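Local coordinates for intergenic-region protein (Escherichia coli CFT073, PDB 2WJ9) that probably counters host type I restriction as an antirestriction protein of the ArdB family, at residues Gly90-Leu98 with Gly102-Pro109; Leu66-Arg76 with His147-Met156. All coordinates share one frame; numbering follows the deposited sequence.

Contact 1: residues Gly90-Leu98 with Gly102-Pro109; sequences GGIWNLYTL and GAFMAPEP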
loop_
_atom_site.group_PDB
_atom_site.type_symbol
_atom_site.label_atom_id
_atom_site.label_comp_id
_atom_site.label_asym_id
_atom_site.label_seq_id
_atom_site.Cartn_x
_atom_site.Cartn_y
_atom_site.Cartn_z
ATOM N N GLY B 90 11.676 -26.342 3.332
ATOM C CA GLY B 90 13.114 -26.207 3.577
ATOM C C GLY B 90 13.733 -25.007 2.884
ATOM O O GLY B 90 13.168 -23.914 2.913
ATOM N N GLY B 91 14.902 -25.203 2.281
ATOM C CA GLY B 91 15.591 -24.133 1.551
ATOM C C GLY B 91 16.539 -23.254 2.357
ATOM O O GLY B 91 16.622 -23.350 3.583
ATOM N N ILE B 92 17.264 -22.405 1.631
ATOM C CA ILE B 92 18.193 -21.423 2.193
ATOM C C ILE B 92 17.575 -20.049 1.958
ATOM O O ILE B 92 17.314 -19.684 0.819
ATOM C CB ILE B 92 19.580 -21.492 1.486
ATOM C CG1 ILE B 92 20.182 -22.902 1.575
ATOM C CG2 ILE B 92 20.553 -20.466 2.072
ATOM C CD1 ILE B 92 20.475 -23.367 2.983
ATOM N N TRP B 93 17.337 -19.298 3.033
ATOM C CA TRP B 93 16.564 -18.052 2.967
ATOM C C TRP B 93 17.448 -16.801 2.894
ATOM O O TRP B 93 18.391 -16.640 3.676
ATOM C CB TRP B 93 15.603 -17.973 4.156
ATOM C CG TRP B 93 14.501 -18.972 4.032
ATOM C CD1 TRP B 93 14.636 -20.335 4.000
ATOM C CD2 TRP B 93 13.096 -18.705 3.887
ATOM N NE1 TRP B 93 13.408 -20.924 3.846
ATOM C CE2 TRP B 93 12.446 -19.952 3.786
ATOM C CE3 TRP B 93 12.326 -17.534 3.846
ATOM C CZ2 TRP B 93 11.061 -20.066 3.633
ATOM C CZ3 TRP B 93 10.943 -17.648 3.705
ATOM C CH2 TRP B 93 10.328 -18.907 3.600
ATOM N N ASN B 94 17.130 -15.932 1.938
ATOM C CA ASN B 94 17.846 -14.669 1.733
ATOM C C ASN B 94 16.966 -13.467 2.079
ATOM O O ASN B 94 15.741 -13.585 2.184
ATOM C CB ASN B 94 18.292 -14.533 0.275
ATOM C CG ASN B 94 19.130 -15.705 -0.202
ATOM O OD1 ASN B 94 18.892 -16.249 -1.284
ATOM N ND2 ASN B 94 20.122 -16.088 0.587
ATOM N N LEU B 95 17.608 -12.313 2.240
ATOM C CA LEU B 95 16.918 -11.059 2.513
ATOM C C LEU B 95 16.936 -10.169 1.270
ATOM O O LEU B 95 17.936 -10.119 0.551
ATOM C CB LEU B 95 17.551 -10.346 3.712
ATOM C CG LEU B 95 17.736 -11.176 4.991
ATOM C CD1 LEU B 95 18.313 -10.328 6.129
ATOM C CD2 LEU B 95 16.423 -11.843 5.433
ATOM N N TYR B 96 15.816 -9.482 1.029
ATOM C CA TYR B 96 15.610 -8.663 -0.177
ATOM C C TYR B 96 14.995 -7.285 0.134
ATOM O O TYR B 96 14.147 -7.151 1.016
ATOM C CB TYR B 96 14.695 -9.397 -1.173
ATOM C CG TYR B 96 15.281 -10.684 -1.701
ATOM C CD1 TYR B 96 16.128 -10.684 -2.806
ATOM C CD2 TYR B 96 15.001 -11.900 -1.089
ATOM C CE1 TYR B 96 16.678 -11.865 -3.289
ATOM C CE2 TYR B 96 15.535 -13.090 -1.569
ATOM C CZ TYR B 96 16.383 -13.068 -2.664
ATOM O OH TYR B 96 16.933 -14.252 -3.134
ATOM N N THR B 97 15.423 -6.277 -0.624
ATOM C CA THR B 97 14.793 -4.949 -0.641
ATOM C C THR B 97 14.036 -4.723 -1.958
ATOM O O THR B 97 14.389 -5.311 -2.983
ATOM C CB THR B 97 15.830 -3.804 -0.431
ATOM O OG1 THR B 97 16.808 -3.787 -1.488
ATOM C CG2 THR B 97 16.533 -3.962 0.919
ATOM N N LEU B 98 13.003 -3.875 -1.905
ATOM C CA LEU B 98 12.190 -3.518 -3.077
ATOM C C LEU B 98 12.411 -2.028 -3.389
ATOM O O LEU B 98 12.656 -1.241 -2.480
ATOM C CB LEU B 98 10.696 -3.811 -2.815
ATOM C CG LEU B 98 10.222 -5.286 -2.796
ATOM C CD1 LEU B 98 8.887 -5.413 -2.084
ATOM C CD2 LEU B 98 10.143 -5.881 -4.201
ATOM N N GLY B 102 9.827 -1.365 0.065
ATOM C CA GLY B 102 9.476 -2.624 0.721
ATOM C C GLY B 102 10.678 -3.499 1.000
ATOM O O GLY B 102 11.802 -3.198 0.597
ATOM N N ALA B 103 10.446 -4.597 1.707
ATOM C CA ALA B 103 11.513 -5.542 2.030
ATOM C C ALA B 103 10.880 -6.868 2.454
ATOM O O ALA B 103 9.757 -6.889 2.982
ATOM C CB ALA B 103 12.419 -4.981 3.144
ATOM N N PHE B 104 11.591 -7.965 2.212
ATOM C CA PHE B 104 11.078 -9.300 2.549
ATOM C C PHE B 104 12.191 -10.356 2.631
ATOM O O PHE B 104 13.371 -10.065 2.435
ATOM C CB PHE B 104 9.974 -9.718 1.562
ATOM C CG PHE B 104 10.452 -9.958 0.156
ATOM C CD1 PHE B 104 10.689 -11.243 -0.299
ATOM C CD2 PHE B 104 10.648 -8.897 -0.722
ATOM C CE1 PHE B 104 11.116 -11.479 -1.602
ATOM C CE2 PHE B 104 11.077 -9.126 -2.029
ATOM C CZ PHE B 104 11.308 -10.411 -2.469
ATOM N N MET B 105 11.823 -11.584 2.963
ATOM C CA MET B 105 12.774 -12.694 2.956
ATOM C C MET B 105 12.169 -13.875 2.217
ATOM O O MET B 105 10.967 -14.114 2.308
ATOM C CB MET B 105 13.178 -13.098 4.382
ATOM C CG MET B 105 12.064 -13.686 5.230
ATOM S SD MET B 105 12.526 -14.018 6.956
ATOM C CE MET B 105 14.136 -14.731 6.745
ATOM N N ALA B 106 13.004 -14.597 1.479
ATOM C CA ALA B 106 12.548 -15.759 0.705
ATOM C C ALA B 106 13.726 -16.627 0.280
ATOM O O ALA B 106 14.870 -16.185 0.315
ATOM C CB ALA B 106 11.787 -15.278 -0.537
ATOM N N PRO B 107 13.453 -17.875 -0.120
ATOM C CA PRO B 107 14.448 -18.564 -0.945
ATOM C C PRO B 107 14.651 -17.885 -2.314
ATOM O O PRO B 107 13.814 -17.089 -2.763
ATOM C CB PRO B 107 13.860 -19.974 -1.118
ATOM C CG PRO B 107 12.838 -20.110 -0.027
ATOM C CD PRO B 107 12.298 -18.729 0.187
ATOM N N GLU B 108 15.766 -18.211 -2.955
ATOM C CA GLU B 108 16.160 -17.643 -4.247
ATOM C C GLU B 108 15.104 -17.878 -5.339
ATOM O O GLU B 108 14.462 -18.928 -5.353
ATOM C CB GLU B 108 17.474 -18.309 -4.666
ATOM C CG GLU B 108 18.203 -17.690 -5.821
ATOM C CD GLU B 108 19.510 -18.415 -6.079
ATOM O OE1 GLU B 108 20.583 -17.828 -5.818
ATOM O OE2 GLU B 108 19.460 -19.587 -6.510
ATOM N N PRO B 109 14.913 -16.904 -6.254
ATOM C CA PRO B 109 14.061 -17.145 -7.426
ATOM C C PRO B 109 14.703 -18.047 -8.484
ATOM O O PRO B 109 15.875 -18.407 -8.366
ATOM C CB PRO B 109 13.839 -15.738 -7.997
ATOM C CG PRO B 109 15.025 -14.965 -7.565
ATOM C CD PRO B 109 15.440 -15.526 -6.234
HETATM O O HOH W 1 18.020 -19.713 -1.796
#
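The indole of Trp93 lies over the ring of Pro107, whose CD sits 3.6 Å from the centroid of the six-membered ring and only 4° off its normal, a CH-pi contact centred on the face. CG of the same proline reaches CE2, and the benzo side carries on to the backbone of Ala106, Trp93 CE3 standing 3.6 Å from Ala106 CA. With CG beside the backbone N (chi1 -70°), the indole lies alongside Pro107, pointing the same way, and Trp93 NE1 donates in the ring plane to Gly90 O at 3.1 Å, a bond that, with the proline on its face, restrains the ring's rotation. Leu95 and Met105 lie side by side, CD2 of the leucine against CB of the methionine at 3.6 Å. The two strands, 93-98 and 103-107, form an antiparallel beta hairpin. Asn94 with Ala106 and Tyr96 with Phe104 are its hydrogen-bonded pairs, each closed by two backbone bonds, and Leu98 N adds one more to Gly102 O beside the turn. Strand 48-50 adds to the other edge of 93-98, making a three-stranded sheet. Trp93 also meets Phe78 edge-to-face, while Leu95 and Met105 pack on helix 59-64, and Met105 also on helix 73-84. On the face bearing Tyr96 and Phe104 the two ring planes are 20° apart but slid so far that they barely overlap; instead Tyr96 CB stands over the Phe104 ring, 3.9 Å from its centroid. Leu98 CG comes to the edge of that ring at CE2, and Ala106 O lies at the edge of the tyrosine ring. Tyr96 OH ends 3.7 Å from Pro109 CD. At the open end of the hairpin, one water donates to Ile92 O and accepts from Glu108 N.

Contact 2: residues Leu66-Arg76 with His147-Met156; sequences LIPQWVTLEPR and HACRTECYAM. With SO4 (sulfate ion), chain H.
The imidazole of His147 has Pro68 O, Ile67 CG2 and Gln69 CB along its edge, and CG2 of Thr151, from its own helix, over one face; Leu73 CD2 approaches His147 CD2 obliquely at 3.8 Å. His147 NE2 donates to Pro68 O at 2.8 Å, nearly straight at 165°, with the acceptor close to the ring plane. Because CG of His147 is anti to the backbone N (chi1 -157°), the ring leans out from the end of helix 132-151 to the type II turn of Ile67-Trp70. The Arg76 guanidinium lies 24° from the imidazole plane, Arg76 NE being 4.1 Å from His147 CE1. That NE donates to Thr72 OG1, which itself donates to Gln69 O, so the turn helps position the arginine. At the guanidinium edge Arg76 NH1 donates to O3 of a sulfate, probably from the crystallisation liquor, at 3.1 Å, and Arg83 also binds this ion. Next to the histidine, whose ring meets its CG2, Ile67 lies on helix 154-168: Ile67 CG1 meets Ala155 CB at 3.8 Å and CD1 rests on Met156 CA. Pro68 CD packs against Cys153 SG, which is modified by beta-mercaptoethanol. Thr151 OG1 donates to His147 O and accepts from Cys153 N in an ST turn where the chain passes into helix 154-168. Cys37 of the second subunit forms a disulfide with Cys149. The bond to Pro68 O requires a proton on His147 NE2, and Arg150 NH1 approaches Arg76 NH2 to 3.8 Å near the sulfate, a concentration of positive charge that probably suits an anion.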
loop_
_atom_site.group_PDB
_atom_site.type_symbol
_atom_site.label_atom_id
_atom_site.label_comp_id
_atom_site.label_asym_id
_atom_site.label_seq_id
_atom_site.Cartn_x
_atom_site.Cartn_y
_atom_site.Cartn_z
ATOM N N LEU B 66 10.962 0.758 13.604
ATOM C CA LEU B 66 9.904 1.591 14.187
ATOM C C LEU B 66 8.701 0.770 14.656
ATOM O O LEU B 66 7.814 1.302 15.326
ATOM C CB LEU B 66 9.432 2.653 13.183
ATOM C CG LEU B 66 10.454 3.709 12.748
ATOM C CD1 LEU B 66 9.861 4.582 11.635
ATOM C CD2 LEU B 66 10.912 4.552 13.918
ATOM N N ILE B 67 8.686 -0.522 14.327
ATOM C CA ILE B 67 7.525 -1.383 14.550
ATOM C C ILE B 67 7.712 -2.210 15.821
ATOM O O ILE B 67 8.756 -2.831 16.001
ATOM C CB ILE B 67 7.305 -2.337 13.340
ATOM C CG1 ILE B 67 7.044 -1.526 12.054
ATOM C CG2 ILE B 67 6.157 -3.333 13.626
ATOM C CD1 ILE B 67 7.247 -2.326 10.754
ATOM N N PRO B 68 6.693 -2.249 16.703
ATOM C CA PRO B 68 6.837 -3.072 17.908
ATOM C C PRO B 68 7.141 -4.535 17.588
ATOM O O PRO B 68 6.566 -5.097 16.658
ATOM C CB PRO B 68 5.470 -2.936 18.592
ATOM C CG PRO B 68 4.952 -1.609 18.112
ATOM C CD PRO B 68 5.394 -1.551 16.677
ATOM N N GLN B 69 8.064 -5.120 18.345
ATOM C CA GLN B 69 8.465 -6.526 18.177
ATOM C C GLN B 69 9.121 -6.860 16.833
ATOM O O GLN B 69 9.020 -7.990 16.355
ATOM C CB GLN B 69 7.281 -7.474 18.431
ATOM C CG GLN B 69 6.724 -7.384 19.829
ATOM C CD GLN B 69 5.842 -8.559 20.144
ATOM O OE1 GLN B 69 4.623 -8.477 20.029
ATOM N NE2 GLN B 69 6.458 -9.677 20.496
ATOM N N TRP B 70 9.843 -5.903 16.250
ATOM C CA TRP B 70 10.499 -6.136 14.955
ATOM C C TRP B 70 11.490 -7.303 15.002
ATOM O O TRP B 70 11.706 -7.968 13.996
ATOM C CB TRP B 70 11.175 -4.864 14.384
ATOM C CG TRP B 70 12.184 -4.211 15.274
ATOM C CD1 TRP B 70 11.980 -3.118 16.066
ATOM C CD2 TRP B 70 13.566 -4.583 15.455
ATOM N NE1 TRP B 70 13.131 -2.804 16.746
ATOM C CE2 TRP B 70 14.120 -3.683 16.389
ATOM C CE3 TRP B 70 14.381 -5.593 14.931
ATOM C CZ2 TRP B 70 15.451 -3.759 16.801
ATOM C CZ3 TRP B 70 15.698 -5.674 15.351
ATOM C CH2 TRP B 70 16.218 -4.768 16.281
ATOM N N VAL B 71 12.091 -7.559 16.161
ATOM C CA VAL B 71 13.098 -8.615 16.270
ATOM C C VAL B 71 12.447 -9.998 16.133
ATOM O O VAL B 71 13.137 -10.980 15.855
ATOM C CB VAL B 71 13.893 -8.513 17.588
ATOM C CG1 VAL B 71 13.028 -8.930 18.761
ATOM C CG2 VAL B 71 15.169 -9.355 17.514
ATOM N N THR B 72 11.126 -10.055 16.313
ATOM C CA THR B 72 10.365 -11.313 16.199
ATOM C C THR B 72 9.841 -11.603 14.787
ATOM O O THR B 72 9.312 -12.697 14.531
ATOM C CB THR B 72 9.138 -11.341 17.165
ATOM O OG1 THR B 72 8.088 -10.506 16.652
ATOM C CG2 THR B 72 9.526 -10.898 18.563
ATOM N N LEU B 73 9.959 -10.652 13.870
ATOM C CA LEU B 73 9.351 -10.824 12.538
ATOM C C LEU B 73 9.930 -12.043 11.786
ATOM O O LEU B 73 9.175 -12.824 11.183
ATOM C CB LEU B 73 9.450 -9.536 11.706
ATOM C CG LEU B 73 8.544 -8.385 12.168
ATOM C CD1 LEU B 73 8.912 -7.062 11.465
ATOM C CD2 LEU B 73 7.076 -8.722 11.961
ATOM N N GLU B 74 11.253 -12.211 11.812
ATOM C CA GLU B 74 11.869 -13.346 11.116
ATOM C C GLU B 74 11.349 -14.706 11.654
ATOM O O GLU B 74 10.890 -15.535 10.869
ATOM C CB GLU B 74 13.411 -13.246 11.085
ATOM C CG GLU B 74 14.086 -14.506 10.531
ATOM C CD GLU B 74 15.540 -14.313 10.104
ATOM O OE1 GLU B 74 16.323 -15.271 10.265
ATOM O OE2 GLU B 74 15.915 -13.223 9.611
ATOM N N PRO B 75 11.414 -14.947 12.982
ATOM C CA PRO B 75 10.712 -16.110 13.553
ATOM C C PRO B 75 9.226 -16.253 13.167
ATOM O O PRO B 75 8.743 -17.383 12.976
ATOM C CB PRO B 75 10.838 -15.878 15.062
ATOM C CG PRO B 75 12.068 -15.111 15.213
ATOM C CD PRO B 75 12.203 -14.242 14.009
ATOM N N ARG B 76 8.499 -15.146 13.087
ATOM C CA ARG B 76 7.073 -15.200 12.715
ATOM C C ARG B 76 6.860 -15.654 11.258
ATOM O O ARG B 76 5.921 -16.402 10.969
ATOM C CB ARG B 76 6.370 -13.863 12.981
ATOM C CG ARG B 76 6.121 -13.593 14.462
ATOM C CD ARG B 76 5.488 -12.224 14.709
ATOM N NE ARG B 76 5.678 -11.781 16.082
ATOM C CZ ARG B 76 5.033 -12.256 17.141
ATOM N NH1 ARG B 76 4.134 -13.234 17.022
ATOM N NH2 ARG B 76 5.308 -11.762 18.341
ATOM N N HIS B 147 0.524 -8.742 11.799
ATOM C CA HIS B 147 1.228 -7.933 12.786
ATOM C C HIS B 147 0.772 -6.461 12.749
ATOM O O HIS B 147 0.742 -5.788 13.786
ATOM C CB HIS B 147 2.740 -8.050 12.574
ATOM C CG HIS B 147 3.548 -7.738 13.798
ATOM N ND1 HIS B 147 3.407 -8.428 14.983
ATOM C CD2 HIS B 147 4.515 -6.813 14.016
ATOM C CE1 HIS B 147 4.246 -7.939 15.879
ATOM N NE2 HIS B 147 4.931 -6.957 15.317
ATOM N N ALA B 148 0.395 -5.981 11.563
ATOM C CA ALA B 148 -0.219 -4.652 11.434
ATOM C C ALA B 148 -1.527 -4.564 12.239
ATOM O O ALA B 148 -1.785 -3.571 12.931
ATOM C CB ALA B 148 -0.476 -4.317 9.963
ATOM N N CYS B 149 -2.336 -5.614 12.172
ATOM C CA CYS B 149 -3.607 -5.626 12.899
ATOM C C CYS B 149 -3.420 -5.739 14.418
ATOM O O CYS B 149 -4.202 -5.176 15.184
ATOM C CB CYS B 149 -4.527 -6.737 12.401
ATOM S SG CYS B 149 -5.025 -6.558 10.684
ATOM N N ARG B 150 -2.391 -6.461 14.848
ATOM C CA ARG B 150 -2.090 -6.582 16.272
ATOM C C ARG B 150 -1.536 -5.277 16.864
ATOM O O ARG B 150 -1.942 -4.862 17.944
ATOM C CB ARG B 150 -1.112 -7.735 16.529
ATOM C CG ARG B 150 -0.655 -7.823 17.976
ATOM C CD ARG B 150 0.197 -9.037 18.247
ATOM N NE ARG B 150 0.715 -8.999 19.610
ATOM C CZ ARG B 150 1.452 -9.953 20.177
ATOM N NH1 ARG B 150 1.760 -11.048 19.507
ATOM N NH2 ARG B 150 1.881 -9.812 21.422
ATOM N N THR B 151 -0.597 -4.653 16.159
ATOM C CA THR B 151 0.140 -3.513 16.705
ATOM C C THR B 151 -0.512 -2.158 16.440
ATOM O O THR B 151 -0.207 -1.185 17.129
ATOM C CB THR B 151 1.570 -3.445 16.125
ATOM O OG1 THR B 151 1.490 -3.289 14.708
ATOM C CG2 THR B 151 2.356 -4.708 16.462
ATOM N N GLU B 152 -1.394 -2.093 15.446
ATOM C CA GLU B 152 -1.928 -0.817 14.942
ATOM C C GLU B 152 -0.799 0.164 14.572
ATOM O O GLU B 152 -0.937 1.379 14.733
ATOM C CB GLU B 152 -2.917 -0.192 15.941
ATOM C CG GLU B 152 -4.325 -0.798 15.901
ATOM C CD GLU B 152 -5.169 -0.333 14.715
ATOM O OE1 GLU B 152 -4.789 0.630 14.009
ATOM O OE2 GLU B 152 -6.245 -0.923 14.498
ATOM N N CYS B 153 0.303 -0.378 14.060
ATOM C CA CYS B 153 1.454 0.418 13.633
ATOM C C CYS B 153 1.429 0.596 12.108
ATOM O O CYS B 153 1.631 -0.357 11.353
ATOM C CB CYS B 153 2.746 -0.262 14.076
ATOM S SG CYS B 153 4.206 0.706 13.713
ATOM N N TYR B 154 1.196 1.825 11.654
ATOM C CA TYR B 154 1.037 2.083 10.218
ATOM C C TYR B 154 2.300 1.774 9.403
ATOM O O TYR B 154 2.219 1.490 8.211
ATOM C CB TYR B 154 0.573 3.525 9.963
ATOM C CG TYR B 154 -0.871 3.786 10.343
ATOM C CD1 TYR B 154 -1.906 3.527 9.447
ATOM C CD2 TYR B 154 -1.201 4.296 11.595
ATOM C CE1 TYR B 154 -3.236 3.760 9.791
ATOM C CE2 TYR B 154 -2.534 4.537 11.946
ATOM C CZ TYR B 154 -3.544 4.264 11.040
ATOM O OH TYR B 154 -4.865 4.512 11.387
ATOM N N ALA B 155 3.463 1.822 10.036
ATOM C CA ALA B 155 4.699 1.402 9.362
ATOM C C ALA B 155 4.636 -0.073 8.919
ATOM O O ALA B 155 5.165 -0.426 7.872
ATOM C CB ALA B 155 5.918 1.646 10.252
ATOM N N MET B 156 3.971 -0.925 9.702
ATOM C CA MET B 156 3.818 -2.348 9.340
ATOM C C MET B 156 2.832 -2.479 8.170
ATOM O O MET B 156 3.075 -3.253 7.225
ATOM C CB MET B 156 3.366 -3.184 10.546
ATOM C CG MET B 156 3.335 -4.702 10.310
ATOM S SD MET B 156 4.893 -5.616 10.369
ATOM C CE MET B 156 5.616 -5.291 8.755
HETATM S S SO4 H . 1.900 -15.620 15.355
HETATM O O1 SO4 H . 0.833 -15.723 14.356
HETATM O O2 SO4 H . 2.343 -16.959 15.734
HETATM O O3 SO4 H . 2.974 -14.848 14.705
HETATM O O4 SO4 H . 1.375 -14.952 16.556
#

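In the fold
Contact 1 is nested along the chain inside the loop closed by contact 2: residues 66-76 come first and lead into helix 73-84, the hairpin of 90-98 and 102-109 follows, and 147-156 closes the loop where helix 132-151 gives way to helix 154-168. Their centres are 18 Å apart, with contact 1 nearer the centre of the chain. Helix 73-84 connects them: its first turn belongs to contact 2, and Glu74 CD there packs against Met105 CE of the sheet at 3.7 Å. Helix 59-64 packs on both, and helix 132-151, whose end forms part of contact 2, also covers the sheet. Contact 2 borders the second subunit, whereas no other chain of the assembly touches contact 1.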